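ABC sugar transporter, periplasmic sugar binding protein (Legionella pneumophila subsp. pneumophila, PDB 3ROT) probably binds a carbohydrate in the periplasm and delivers it to an ABC transporter for uptake. Local coordinates at residues I9-Q14 with P48-F53; A130-V135 with P187-I192; N137-H142 with V168-N173. One frame throughout, in Å; residues are numbered along the deposited sequence.

In the fold
Contacts 1 and 3 are buried and face each other at the inner ends of the two lobes, each at the loop that follows a strand of a parallel sheet; their centres lie about 17 Å apart. They meet where His11 NE2 and His142 NE2 pack 3.6 Å apart, and both nitrogens also bind glycerol. Contact 2 lies at the far end of the second lobe, partly buried, about 34 Å from contact 1 between centres. Contacts 2 and 3 share strand 132-137, one at its start and one at its finish. Backbone and amide hydrogen bonds dominate contact 2, a single backbone bond links the two segments of contact 3, and contact 1 packs without any hydrogen bond across it.

Contact 1 (I9-Q14 with P48-F53); sequences ITHGSQ and PKQVQF
Gln50 NE2 lies against the backbone of Thr10, 3.6 Å from Thr10 C, and is held there from outside the two segments by a hydrogen bond to Thr68 OG1 and a weak one to Thr67 OG1. The setting is the N-terminal lobe of a type I periplasmic binding protein fold: residues 9-14 lead from the end of strand 5-9 toward helix 16-32, and helix 47-59 packs against them. Gln50 carries most of the contact. Its CG points opposite the backbone N (chi1 166°) and the chain runs on extended, so that the amide is laid along the Thr10-His11 backbone. CD comes to 3.7 Å from Thr10 O, while OE1 sits 3.2 Å from His11 CB and approaches the imidazole obliquely. The buried OE1 has no hydrogen-bond partner in the model, nor does Thr10 O, so the amide is held through its nitrogen.

One helical turn on, the contact becomes apolar. Ile9 CG2 touches residues from successive turns of the helix, 4.0 Å from Gln50 CG and 4.0 Å from Phe53 CB. The Phe53 ring is turned from the loop, and its CB does the touching, while Ile9 CD1 lies 4.1 Å from Phe53 O.

Thr68 OG1 also hydrogen-bonds to His11 ND1, so one hydroxyl ties both the glutamine amide and the imidazole in place. The other ring nitrogen, His11 NE2, hydrogen-bonds to a glycerol, probably from the crystallisation liquor but consistent with the ligand cleft between the lobes in this family. The loop is braced across His11: Thr10 OG1 donates to Gly12 O at 2.7 Å, with the donor tilted 22° from the carbonyl plane.

Contact 2 (A130-V135 with P187-I192); sequences AKRALV and PETNII
Asn190 OD1 accepts two backbone N-H groups from the chain leading into strand 132-137. Lys131 N binds at 3.0 Å in the amide plane, on a lone pair; Arg132 N is longer, 3.3 Å, and tilted 32° from that plane. Asn190 CG stands between its own N and carbonyl carbon (chi1 55°), which turns the amide toward both donors, and ND2 is satisfied by Ser129 O. The asparagine thus closes the start of a parallel strand pair.

Arg132 O is shared as well, accepting from Asn190 N at 3.1 Å and from Ile191 N at 3.3 Å. Regular parallel pairing follows, with Leu134 N donating to Ile191 O at 2.9 Å. Among the side chains, the extended Arg132 passes Thr189, its CD 3.3 Å from OG1; that hydroxyl is bonded to His186 O, and Arg132 NE to Tyr182 OH. Glu188 OE2 lies 4.1 Å from Arg132 NH1, well out of the guanidinium plane, so any attraction is one of charge alone.

Ala133 and Ile191 share one face of the sheet. On the other, Leu134 and Ile192 meet helix 172-185 through Tyr182 and Phe183, respectively, and Thr189 touches both aromatics. Strand 132-137 lies between 191-194 and the outermost strand 162-167, to which Ala133 and Val135 are hydrogen-bonded.

Contact 3 (N137-H142 with V168-N173); sequences NPQPGH and VGTDPN
A single hydrogen bond crosses between Asn137 and Val168 in the second lobe of this periplasmic binding protein, where strand 132-137 ends at Asn137 and Val168 follows the neighbouring parallel strand 162-167: Val168 N donates to Asn137 O at 2.9 Å, tilted 33° from the carbonyl plane. Other polar bonds shape each loop separately. Asn137 OD1 accepts from Gln139 N at 2.9 Å, forming an Asx turn, while its ND2 is taken by Glu165. A type II turn from Gln139 to His142 follows, with Gly141 at positive phi. Gln139 OE1 lies in plane at the edge of the His142 ring, and its NE2 hydrogen-bonds to Gln198 OE1.

Close carbon-oxygen approaches line the interface. Pro138 CB comes to 3.2 Å from Gly169 O, and in return Gly169 CA makes a CA-H...O contact of 3.5 Å with Pro138 O. Thr170 CG2 reaches the same Pro138 oxygen at 3.5 Å.

Apolar packing is slight: with chi1 at -63° Val168 CG1 stands opposite the carbonyl carbon, leaving CG2 between the backbone N and the carbonyl carbon, where it approaches Pro138 CA at 4.0 Å.

Two helices start from these loops, with His142 and Asp171 as N-caps. His142 NE2 binds glycerol and its ring meets His11 of the other lobe, consistent with a ligand cleft there. The chemistry implies loops joined by one backbone bond at Asn137 O and by close packing round Pro138 and Gly169, while the Asx turn, the type II turn and outside partners such as Glu165 and Gln198 help set their shapes.

Contact 1 (I9-Q14 with P48-F53)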
loop_
_atom_site.group_PDB
_atom_site.type_symbol
_atom_site.label_atom_id
_atom_site.label_comp_id
_atom_site.label_asym_id
_atom_site.label_seq_id
_atom_site.Cartn_x
_atom_site.Cartn_y
_atom_site.Cartn_z
ATOM N N ILE A 9 7.158 11.927 -14.179
ATOM C CA ILE A 9 6.717 12.491 -12.918
ATOM C C ILE A 9 5.243 12.209 -12.656
ATOM O O ILE A 9 4.402 12.397 -13.534
ATOM C CB ILE A 9 7.007 14.012 -12.919
ATOM C CG1 ILE A 9 8.475 14.235 -13.313
ATOM C CG2 ILE A 9 6.711 14.605 -11.546
ATOM C CD1 ILE A 9 8.929 15.684 -13.431
ATOM N N THR A 10 4.931 11.737 -11.449
ATOM C CA THR A 10 3.552 11.438 -11.084
ATOM C C THR A 10 3.201 12.011 -9.718
ATOM O O THR A 10 4.054 12.548 -9.020
ATOM C CB THR A 10 3.271 9.909 -11.069
ATOM O OG1 THR A 10 4.032 9.284 -10.029
ATOM C CG2 THR A 10 3.639 9.291 -12.420
ATOM N N HIS A 11 1.932 11.901 -9.354
ATOM C CA HIS A 11 1.454 12.418 -8.078
ATOM C C HIS A 11 1.350 11.330 -7.012
ATOM O O HIS A 11 0.932 11.595 -5.891
ATOM C CB HIS A 11 0.083 13.085 -8.265
ATOM C CG HIS A 11 -0.918 12.216 -8.961
ATOM N ND1 HIS A 11 -1.047 12.179 -10.335
ATOM C CD2 HIS A 11 -1.807 11.317 -8.473
ATOM C CE1 HIS A 11 -1.973 11.295 -10.663
ATOM N NE2 HIS A 11 -2.449 10.757 -9.552
ATOM N N GLY A 12 1.723 10.106 -7.365
ATOM C CA GLY A 12 1.658 9.011 -6.413
ATOM C C GLY A 12 2.588 7.881 -6.809
ATOM O O GLY A 12 3.032 7.810 -7.958
ATOM N N SER A 13 2.868 6.981 -5.871
ATOM C CA SER A 13 3.773 5.882 -6.156
ATOM C C SER A 13 3.498 4.609 -5.364
ATOM O O SER A 13 4.200 3.617 -5.536
ATOM C CB SER A 13 5.209 6.339 -5.892
ATOM O OG SER A 13 5.363 6.716 -4.533
ATOM N N GLN A 14 2.484 4.624 -4.507
ATOM C CA GLN A 14 2.181 3.442 -3.700
ATOM C C GLN A 14 1.233 2.458 -4.388
ATOM O O GLN A 14 1.401 1.243 -4.281
ATOM C CB GLN A 14 1.598 3.859 -2.343
ATOM C CG GLN A 14 2.488 4.799 -1.521
ATOM C CD GLN A 14 3.968 4.423 -1.561
ATOM O OE1 GLN A 14 4.698 4.826 -2.470
ATOM N NE2 GLN A 14 4.414 3.643 -0.576
ATOM N N PRO A 48 1.831 19.889 -4.468
ATOM C CA PRO A 48 2.943 20.838 -4.356
ATOM C C PRO A 48 4.312 20.155 -4.501
ATOM O O PRO A 48 5.228 20.701 -5.118
ATOM C CB PRO A 48 2.719 21.471 -2.980
ATOM C CG PRO A 48 1.970 20.411 -2.222
ATOM C CD PRO A 48 1.003 19.898 -3.250
ATOM N N LYS A 49 4.440 18.958 -3.939
ATOM C CA LYS A 49 5.685 18.205 -4.041
ATOM C C LYS A 49 5.951 17.873 -5.512
ATOM O O LYS A 49 7.075 18.026 -6.004
ATOM C CB LYS A 49 5.583 16.918 -3.231
ATOM C CG LYS A 49 6.857 16.113 -3.186
ATOM C CD LYS A 49 8.016 16.956 -2.685
ATOM C CE LYS A 49 9.098 16.079 -2.084
ATOM N NZ LYS A 49 8.546 15.274 -0.948
ATOM N N GLN A 50 4.912 17.419 -6.208
ATOM C CA GLN A 50 5.044 17.088 -7.623
ATOM C C GLN A 50 5.422 18.330 -8.423
ATOM O O GLN A 50 6.225 18.253 -9.349
ATOM C CB GLN A 50 3.738 16.491 -8.173
ATOM C CG GLN A 50 3.701 16.441 -9.704
ATOM C CD GLN A 50 2.513 15.677 -10.258
ATOM O OE1 GLN A 50 1.445 15.638 -9.651
ATOM N NE2 GLN A 50 2.692 15.079 -11.432
ATOM N N VAL A 51 4.837 19.473 -8.069
ATOM C CA VAL A 51 5.140 20.719 -8.760
ATOM C C VAL A 51 6.629 21.029 -8.597
ATOM O O VAL A 51 7.294 21.441 -9.546
ATOM C CB VAL A 51 4.294 21.898 -8.207
ATOM C CG1 VAL A 51 4.852 23.225 -8.708
ATOM C CG2 VAL A 51 2.846 21.748 -8.650
ATOM N N GLN A 52 7.151 20.817 -7.397
ATOM C CA GLN A 52 8.564 21.065 -7.152
ATOM C C GLN A 52 9.408 20.093 -7.983
ATOM O O GLN A 52 10.434 20.474 -8.546
ATOM C CB GLN A 52 8.873 20.914 -5.661
ATOM C CG GLN A 52 10.322 21.192 -5.305
ATOM C CD GLN A 52 10.856 22.441 -5.983
ATOM O OE1 GLN A 52 10.223 23.502 -5.953
ATOM N NE2 GLN A 52 12.033 22.325 -6.594
ATOM N N PHE A 53 8.972 18.836 -8.062
ATOM C CA PHE A 53 9.686 17.840 -8.864
ATOM C C PHE A 53 9.822 18.313 -10.318
ATOM O O PHE A 53 10.909 18.280 -10.901
ATOM C CB PHE A 53 8.951 16.499 -8.844
ATOM C CG PHE A 53 9.183 15.690 -7.598
ATOM C CD1 PHE A 53 10.475 15.452 -7.139
ATOM C CD2 PHE A 53 8.112 15.130 -6.909
ATOM C CE1 PHE A 53 10.698 14.662 -6.010
ATOM C CE2 PHE A 53 8.325 14.342 -5.783
ATOM C CZ PHE A 53 9.623 14.107 -5.333
#

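Contact 2 (A130-V135 with P187-I192)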
loop_
_atom_site.group_PDB
_atom_site.type_symbol
_atom_site.label_atom_id
_atom_site.label_comp_id
_atom_site.label_asym_id
_atom_site.label_seq_id
_atom_site.Cartn_x
_atom_site.Cartn_y
_atom_site.Cartn_z
ATOM N N ALA A 130 -29.724 -4.025 -9.236
ATOM C CA ALA A 130 -29.251 -2.743 -8.707
ATOM C C ALA A 130 -30.342 -1.896 -8.033
ATOM O O ALA A 130 -31.370 -1.590 -8.642
ATOM C CB ALA A 130 -28.586 -1.936 -9.829
ATOM N N LYS A 131 -30.091 -1.511 -6.782
ATOM C CA LYS A 131 -31.020 -0.700 -5.994
ATOM C C LYS A 131 -30.396 0.642 -5.616
ATOM O O LYS A 131 -30.999 1.697 -5.806
ATOM C CB LYS A 131 -31.399 -1.422 -4.695
ATOM C CG LYS A 131 -32.092 -2.759 -4.870
ATOM C CD LYS A 131 -33.524 -2.591 -5.371
ATOM C CE LYS A 131 -34.237 -3.941 -5.451
ATOM N NZ LYS A 131 -34.297 -4.622 -4.124
ATOM N N ARG A 132 -29.184 0.582 -5.070
ATOM C CA ARG A 132 -28.475 1.767 -4.628
ATOM C C ARG A 132 -26.960 1.555 -4.752
ATOM O O ARG A 132 -26.431 0.530 -4.310
ATOM C CB ARG A 132 -28.840 2.050 -3.172
ATOM C CG ARG A 132 -28.312 3.359 -2.616
ATOM C CD ARG A 132 -28.549 3.435 -1.109
ATOM N NE ARG A 132 -28.457 4.804 -0.605
ATOM C CZ ARG A 132 -29.402 5.727 -0.770
ATOM N NH1 ARG A 132 -30.522 5.433 -1.419
ATOM N NH2 ARG A 132 -29.225 6.947 -0.287
ATOM N N ALA A 133 -26.276 2.528 -5.348
ATOM C CA ALA A 133 -24.831 2.449 -5.544
ATOM C C ALA A 133 -24.072 3.463 -4.715
ATOM O O ALA A 133 -24.552 4.568 -4.460
ATOM C CB ALA A 133 -24.482 2.648 -7.010
ATOM N N LEU A 134 -22.867 3.078 -4.313
ATOM C CA LEU A 134 -22.002 3.943 -3.531
ATOM C C LEU A 134 -20.701 4.114 -4.311
ATOM O O LEU A 134 -20.111 3.130 -4.753
ATOM C CB LEU A 134 -21.736 3.304 -2.170
ATOM C CG LEU A 134 -20.840 4.035 -1.173
ATOM C CD1 LEU A 134 -21.517 5.318 -0.698
ATOM C CD2 LEU A 134 -20.545 3.098 0.013
ATOM N N VAL A 135 -20.279 5.362 -4.504
ATOM C CA VAL A 135 -19.049 5.662 -5.231
ATOM C C VAL A 135 -17.988 6.128 -4.248
ATOM O O VAL A 135 -18.150 7.167 -3.592
ATOM C CB VAL A 135 -19.255 6.770 -6.284
ATOM C CG1 VAL A 135 -17.922 7.093 -6.968
ATOM C CG2 VAL A 135 -20.288 6.324 -7.311
ATOM N N PRO A 187 -28.446 -0.043 4.296
ATOM C CA PRO A 187 -28.181 -1.469 4.091
ATOM C C PRO A 187 -28.574 -2.001 2.720
ATOM O O PRO A 187 -28.009 -2.990 2.262
ATOM C CB PRO A 187 -28.959 -2.137 5.227
ATOM C CG PRO A 187 -30.073 -1.178 5.492
ATOM C CD PRO A 187 -29.377 0.157 5.420
ATOM N N GLU A 188 -29.530 -1.346 2.066
ATOM C CA GLU A 188 -29.976 -1.782 0.743
ATOM C C GLU A 188 -28.912 -1.540 -0.338
ATOM O O GLU A 188 -29.021 -2.066 -1.446
ATOM C CB GLU A 188 -31.282 -1.074 0.343
ATOM C CG GLU A 188 -31.144 0.418 0.060
ATOM C CD GLU A 188 -31.138 1.272 1.317
ATOM O OE1 GLU A 188 -30.830 0.743 2.405
ATOM O OE2 GLU A 188 -31.434 2.483 1.212
ATOM N N THR A 189 -27.896 -0.741 -0.017
ATOM C CA THR A 189 -26.821 -0.455 -0.967
ATOM C C THR A 189 -26.270 -1.799 -1.430
ATOM O O THR A 189 -25.776 -2.570 -0.613
ATOM C CB THR A 189 -25.675 0.343 -0.297
ATOM O OG1 THR A 189 -26.198 1.549 0.286
ATOM C CG2 THR A 189 -24.597 0.697 -1.325
ATOM N N ASN A 190 -26.359 -2.083 -2.726
ATOM C CA ASN A 190 -25.872 -3.360 -3.247
ATOM C C ASN A 190 -24.836 -3.251 -4.358
ATOM O O ASN A 190 -24.432 -4.256 -4.951
ATOM C CB ASN A 190 -27.047 -4.239 -3.703
ATOM C CG ASN A 190 -27.955 -3.551 -4.715
ATOM O OD1 ASN A 190 -27.767 -2.382 -5.060
ATOM N ND2 ASN A 190 -28.953 -4.283 -5.193
ATOM N N ILE A 191 -24.407 -2.029 -4.643
ATOM C CA ILE A 191 -23.390 -1.816 -5.653
ATOM C C ILE A 191 -22.356 -0.818 -5.166
ATOM O O ILE A 191 -22.697 0.250 -4.649
ATOM C CB ILE A 191 -23.965 -1.284 -6.974
ATOM C CG1 ILE A 191 -24.850 -2.337 -7.635
ATOM C CG2 ILE A 191 -22.825 -0.925 -7.915
ATOM C CD1 ILE A 191 -25.262 -1.975 -9.059
ATOM N N ILE A 192 -21.087 -1.180 -5.322
ATOM C CA ILE A 192 -20.005 -0.292 -4.933
ATOM C C ILE A 192 -19.047 -0.084 -6.097
ATOM O O ILE A 192 -18.619 -1.039 -6.756
ATOM C CB ILE A 192 -19.214 -0.824 -3.725
ATOM C CG1 ILE A 192 -20.132 -0.928 -2.497
ATOM C CG2 ILE A 192 -18.048 0.119 -3.418
ATOM C CD1 ILE A 192 -19.445 -1.423 -1.234
#

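Contact 3 (N137-H142 with V168-N173)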
loop_
_atom_site.group_PDB
_atom_site.type_symbol
_atom_site.label_atom_id
_atom_site.label_comp_id
_atom_site.label_asym_id
_atom_site.label_seq_id
_atom_site.Cartn_x
_atom_site.Cartn_y
_atom_site.Cartn_z
ATOM N N ASN A 137 -14.502 7.715 -3.428
ATOM C CA ASN A 137 -13.460 8.584 -3.963
ATOM C C ASN A 137 -12.320 8.675 -2.962
ATOM O O ASN A 137 -12.498 9.163 -1.841
ATOM C CB ASN A 137 -14.005 9.992 -4.232
ATOM C CG ASN A 137 -13.135 10.780 -5.209
ATOM O OD1 ASN A 137 -11.910 10.649 -5.213
ATOM N ND2 ASN A 137 -13.770 11.609 -6.038
ATOM N N PRO A 138 -11.132 8.187 -3.340
ATOM C CA PRO A 138 -10.027 8.269 -2.388
ATOM C C PRO A 138 -9.231 9.557 -2.519
ATOM O O PRO A 138 -8.361 9.834 -1.692
ATOM C CB PRO A 138 -9.198 7.037 -2.724
ATOM C CG PRO A 138 -9.338 6.959 -4.200
ATOM C CD PRO A 138 -10.818 7.241 -4.428
ATOM N N GLN A 139 -9.527 10.342 -3.554
ATOM C CA GLN A 139 -8.802 11.584 -3.767
ATOM C C GLN A 139 -9.604 12.758 -4.300
ATOM O O GLN A 139 -9.499 13.098 -5.480
ATOM C CB GLN A 139 -7.623 11.367 -4.716
ATOM C CG GLN A 139 -6.537 10.467 -4.203
ATOM C CD GLN A 139 -5.445 10.272 -5.236
ATOM O OE1 GLN A 139 -4.775 11.226 -5.638
ATOM N NE2 GLN A 139 -5.269 9.035 -5.683
ATOM N N PRO A 140 -10.426 13.388 -3.450
ATOM C CA PRO A 140 -11.179 14.531 -3.972
ATOM C C PRO A 140 -10.118 15.536 -4.448
ATOM O O PRO A 140 -9.050 15.650 -3.844
ATOM C CB PRO A 140 -11.949 15.017 -2.746
ATOM C CG PRO A 140 -12.216 13.740 -2.009
ATOM C CD PRO A 140 -10.865 13.043 -2.086
ATOM N N GLY A 141 -10.385 16.245 -5.532
ATOM C CA GLY A 141 -9.393 17.182 -6.025
ATOM C C GLY A 141 -8.729 16.623 -7.271
ATOM O O GLY A 141 -8.292 17.378 -8.136
ATOM N N HIS A 142 -8.652 15.297 -7.361
ATOM C CA HIS A 142 -8.064 14.634 -8.527
ATOM C C HIS A 142 -9.063 14.785 -9.677
ATOM O O HIS A 142 -10.114 14.144 -9.682
ATOM C CB HIS A 142 -7.832 13.153 -8.220
ATOM C CG HIS A 142 -7.128 12.408 -9.312
ATOM N ND1 HIS A 142 -7.550 12.432 -10.624
ATOM C CD2 HIS A 142 -6.073 11.562 -9.274
ATOM C CE1 HIS A 142 -6.789 11.629 -11.345
ATOM N NE2 HIS A 142 -5.886 11.087 -10.550
ATOM N N VAL A 168 -13.589 8.774 0.813
ATOM C CA VAL A 168 -13.013 7.844 1.784
ATOM C C VAL A 168 -11.537 8.063 2.085
ATOM O O VAL A 168 -11.005 7.465 3.012
ATOM C CB VAL A 168 -13.204 6.374 1.327
ATOM C CG1 VAL A 168 -14.683 6.036 1.256
ATOM C CG2 VAL A 168 -12.551 6.163 -0.035
ATOM N N GLY A 169 -10.876 8.925 1.319
ATOM C CA GLY A 169 -9.460 9.156 1.546
ATOM C C GLY A 169 -8.657 7.917 1.172
ATOM O O GLY A 169 -9.156 7.056 0.447
ATOM N N THR A 170 -7.422 7.810 1.659
ATOM C CA THR A 170 -6.598 6.646 1.335
ATOM C C THR A 170 -6.199 5.790 2.539
ATOM O O THR A 170 -5.741 4.661 2.363
ATOM C CB THR A 170 -5.315 7.045 0.564
ATOM O OG1 THR A 170 -4.515 7.917 1.368
ATOM C CG2 THR A 170 -5.672 7.740 -0.742
ATOM N N ASP A 171 -6.363 6.317 3.751
ATOM C CA ASP A 171 -6.036 5.549 4.957
ATOM C C ASP A 171 -6.966 4.328 5.030
ATOM O O ASP A 171 -8.184 4.469 5.179
ATOM C CB ASP A 171 -6.229 6.409 6.207
ATOM C CG ASP A 171 -5.886 5.662 7.487
ATOM O OD1 ASP A 171 -4.684 5.473 7.767
ATOM O OD2 ASP A 171 -6.819 5.257 8.212
ATOM N N PRO A 172 -6.400 3.114 4.933
ATOM C CA PRO A 172 -7.194 1.878 4.982
ATOM C C PRO A 172 -8.245 1.828 6.097
ATOM O O PRO A 172 -9.391 1.440 5.866
ATOM C CB PRO A 172 -6.132 0.794 5.139
ATOM C CG PRO A 172 -4.952 1.370 4.416
ATOM C CD PRO A 172 -4.959 2.809 4.894
ATOM N N ASN A 173 -7.849 2.218 7.302
ATOM C CA ASN A 173 -8.756 2.207 8.443
ATOM C C ASN A 173 -9.935 3.157 8.240
ATOM O O ASN A 173 -11.069 2.822 8.558
ATOM C CB ASN A 173 -7.994 2.584 9.719
ATOM C CG ASN A 173 -8.853 2.478 10.969
ATOM O OD1 ASN A 173 -9.403 1.416 11.277
ATOM N ND2 ASN A 173 -8.969 3.582 11.697
#